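Local coordinates for protein homospermidine synthase (Legionella pneumophila subsp. pneumophila str. Philadelphia 1, PDB 2PH5) that probably makes the polyamine homospermidine and binds NAD in a Rossmann-type domain, at residues A[36-39]-A[40-44]. Residues are numbered along the deposited sequence; the frame is centred on the assembly and turned at random.
Sequences FDIK and PSQVT
The side-chain OE1 of Gln42 accepts a nearly straight hydrogen bond from Lys39 N, at 2.8 Å and 170° at the hydrogen. The N-H comes in tilted 25° from the amide plane. A second bond runs the other way, from Gln42 N to Lys39 O at 2.9 Å. It is more bent, and the donor stands above the carbonyl plane. Gln42 thus grips both the amide and the carbonyl of Lys39 across the turn. With CG beside its own backbone N (chi1 -77°) and the chain extended beyond it, the Gln42 amide reaches back to the Lys39 N-H. The other end of this amide is held too: NE2 donates to the carbonyls of Phe12 and Asn14, which fixes its rotation. The Ile38 side chain crosses that of Gln42 at a slant, CG1 and CD1 against its CB and amide carbon. Val43 N bonds to Pro40 O, so two successive turns form a short 3-10 turn through Pro40 and Ser41. It leads from helix 23-35 into strand 43-47 of a Rossmann-type beta-alpha-beta unit. Ile38 and Val43 rest on Phe33 of that helix, and Thr44 is backbone hydrogen-bonded to Phe16 and Ile18 of strand 16-19, its parallel neighbour.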
ATOM      1  N   PHE A  36      -6.268   9.862 -39.647  1.00 37.43           N
ATOM      2  CA  PHE A  36      -5.932  10.827 -40.683  1.00 37.60           C
ATOM      3  C   PHE A  36      -5.211  10.215 -41.868  1.00 38.38           C
ATOM      4  O   PHE A  36      -4.297   9.409 -41.702  1.00 39.37           O
ATOM      5  CB  PHE A  36      -5.089  11.955 -40.087  1.00 33.90           C
ATOM      6  CG  PHE A  36      -5.845  12.824 -39.134  1.00 31.19           C
ATOM      7  CD1 PHE A  36      -6.613  13.881 -39.599  1.00 32.06           C
ATOM      8  CD2 PHE A  36      -5.829  12.558 -37.772  1.00 30.35           C
ATOM      9  CE1 PHE A  36      -7.359  14.665 -38.715  1.00 31.10           C
ATOM     10  CE2 PHE A  36      -6.571  13.334 -36.880  1.00 27.94           C
ATOM     11  CZ  PHE A  36      -7.336  14.387 -37.352  1.00 28.12           C
ATOM     12  N   ASP A  37      -5.648  10.591 -43.066  1.00 39.98           N
ATOM     13  CA  ASP A  37      -5.037  10.107 -44.299  1.00 41.75           C
ATOM     14  C   ASP A  37      -3.903  11.074 -44.594  1.00 41.17           C
ATOM     15  O   ASP A  37      -3.849  11.717 -45.642  1.00 42.91           O
ATOM     16  CB  ASP A  37      -6.052  10.119 -45.444  1.00 43.68           C
ATOM     17  CG  ASP A  37      -5.443   9.688 -46.759  1.00 44.28           C
ATOM     18  OD1 ASP A  37      -4.677   8.699 -46.761  1.00 44.90           O
ATOM     19  OD2 ASP A  37      -5.732  10.336 -47.785  1.00 45.38           O
ATOM     20  N   ILE A  38      -2.998  11.156 -43.632  1.00 40.15           N
ATOM     21  CA  ILE A  38      -1.872  12.054 -43.694  1.00 38.90           C
ATOM     22  C   ILE A  38      -0.573  11.305 -43.965  1.00 38.97           C
ATOM     23  O   ILE A  38      -0.482  10.089 -43.759  1.00 35.80           O
ATOM     24  CB  ILE A  38      -1.789  12.835 -42.363  1.00 39.44           C
ATOM     25  CG1 ILE A  38      -0.927  14.074 -42.526  1.00 43.20           C
ATOM     26  CG2 ILE A  38      -1.243  11.949 -41.261  1.00 37.53           C
ATOM     27  CD1 ILE A  38      -0.972  14.997 -41.320  1.00 46.24           C
ATOM     28  N   LYS A  39       0.423  12.036 -44.451  1.00 38.46           N
ATOM     29  CA  LYS A  39       1.723  11.449 -44.740  1.00 38.57           C
ATOM     30  C   LYS A  39       2.606  11.690 -43.529  1.00 36.93           C
ATOM     31  O   LYS A  39       2.420  12.665 -42.798  1.00 36.82           O
ATOM     32  CB  LYS A  39       2.379  12.122 -45.953  1.00 41.21           C
ATOM     33  CG  LYS A  39       1.427  12.555 -47.063  1.00 44.47           C
ATOM     34  CD  LYS A  39       2.190  13.206 -48.222  1.00 46.39           C
ATOM     35  CE  LYS A  39       1.255  13.915 -49.209  1.00 47.01           C
ATOM     36  NZ  LYS A  39       0.600  15.136 -48.643  1.00 47.03           N
ATOM     37  N   PRO A  40       3.579  10.804 -43.295  1.00 35.49           N
ATOM     38  CA  PRO A  40       4.464  10.993 -42.149  1.00 33.22           C
ATOM     39  C   PRO A  40       5.224  12.315 -42.269  1.00 30.58           C
ATOM     40  O   PRO A  40       5.547  12.933 -41.265  1.00 31.75           O
ATOM     41  CB  PRO A  40       5.378   9.770 -42.219  1.00 34.04           C
ATOM     42  CG  PRO A  40       5.397   9.438 -43.679  1.00 33.54           C
ATOM     43  CD  PRO A  40       3.947   9.594 -44.046  1.00 34.71           C
ATOM     44  N   SER A  41       5.495  12.754 -43.495  1.00 29.18           N
ATOM     45  CA  SER A  41       6.210  14.014 -43.694  1.00 28.15           C
ATOM     46  C   SER A  41       5.387  15.187 -43.152  1.00 27.42           C
ATOM     47  O   SER A  41       5.916  16.264 -42.901  1.00 26.60           O
ATOM     48  CB  SER A  41       6.517  14.240 -45.178  1.00 26.73           C
ATOM     49  OG  SER A  41       5.333  14.413 -45.936  1.00 28.00           O
ATOM     50  N   GLN A  42       4.091  14.974 -42.968  1.00 27.30           N
ATOM     51  CA  GLN A  42       3.227  16.019 -42.446  1.00 27.84           C
ATOM     52  C   GLN A  42       3.242  16.055 -40.924  1.00 28.28           C
ATOM     53  O   GLN A  42       2.424  16.728 -40.295  1.00 29.07           O
ATOM     54  CB  GLN A  42       1.799  15.816 -42.936  1.00 26.99           C
ATOM     55  CG  GLN A  42       1.581  16.228 -44.375  1.00 27.78           C
ATOM     56  CD  GLN A  42       0.203  15.867 -44.865  1.00 28.55           C
ATOM     57  OE1 GLN A  42      -0.062  14.718 -45.223  1.00 30.32           O
ATOM     58  NE2 GLN A  42      -0.693  16.841 -44.867  1.00 28.59           N
ATOM     59  N   VAL A  43       4.172  15.322 -40.328  1.00 26.96           N
ATOM     60  CA  VAL A  43       4.285  15.290 -38.882  1.00 25.70           C
ATOM     61  C   VAL A  43       5.725  15.594 -38.481  1.00 24.55           C
ATOM     62  O   VAL A  43       6.664  15.175 -39.149  1.00 25.03           O
ATOM     63  CB  VAL A  43       3.864  13.907 -38.335  1.00 25.93           C
ATOM     64  CG1 VAL A  43       3.741  13.957 -36.820  1.00 25.02           C
ATOM     65  CG2 VAL A  43       2.543  13.489 -38.967  1.00 24.48           C
ATOM     66  N   THR A  44       5.887  16.348 -37.404  1.00 26.60           N
ATOM     67  CA  THR A  44       7.204  16.723 -36.891  1.00 27.14           C
ATOM     68  C   THR A  44       7.125  16.709 -35.357  1.00 25.83           C
ATOM     69  O   THR A  44       6.119  17.127 -34.782  1.00 26.06           O
ATOM     70  CB  THR A  44       7.627  18.132 -37.415  1.00 28.59           C
ATOM     71  OG1 THR A  44       8.736  18.617 -36.652  1.00 32.04           O
ATOM     72  CG2 THR A  44       6.477  19.117 -37.318  1.00 30.82           C
TER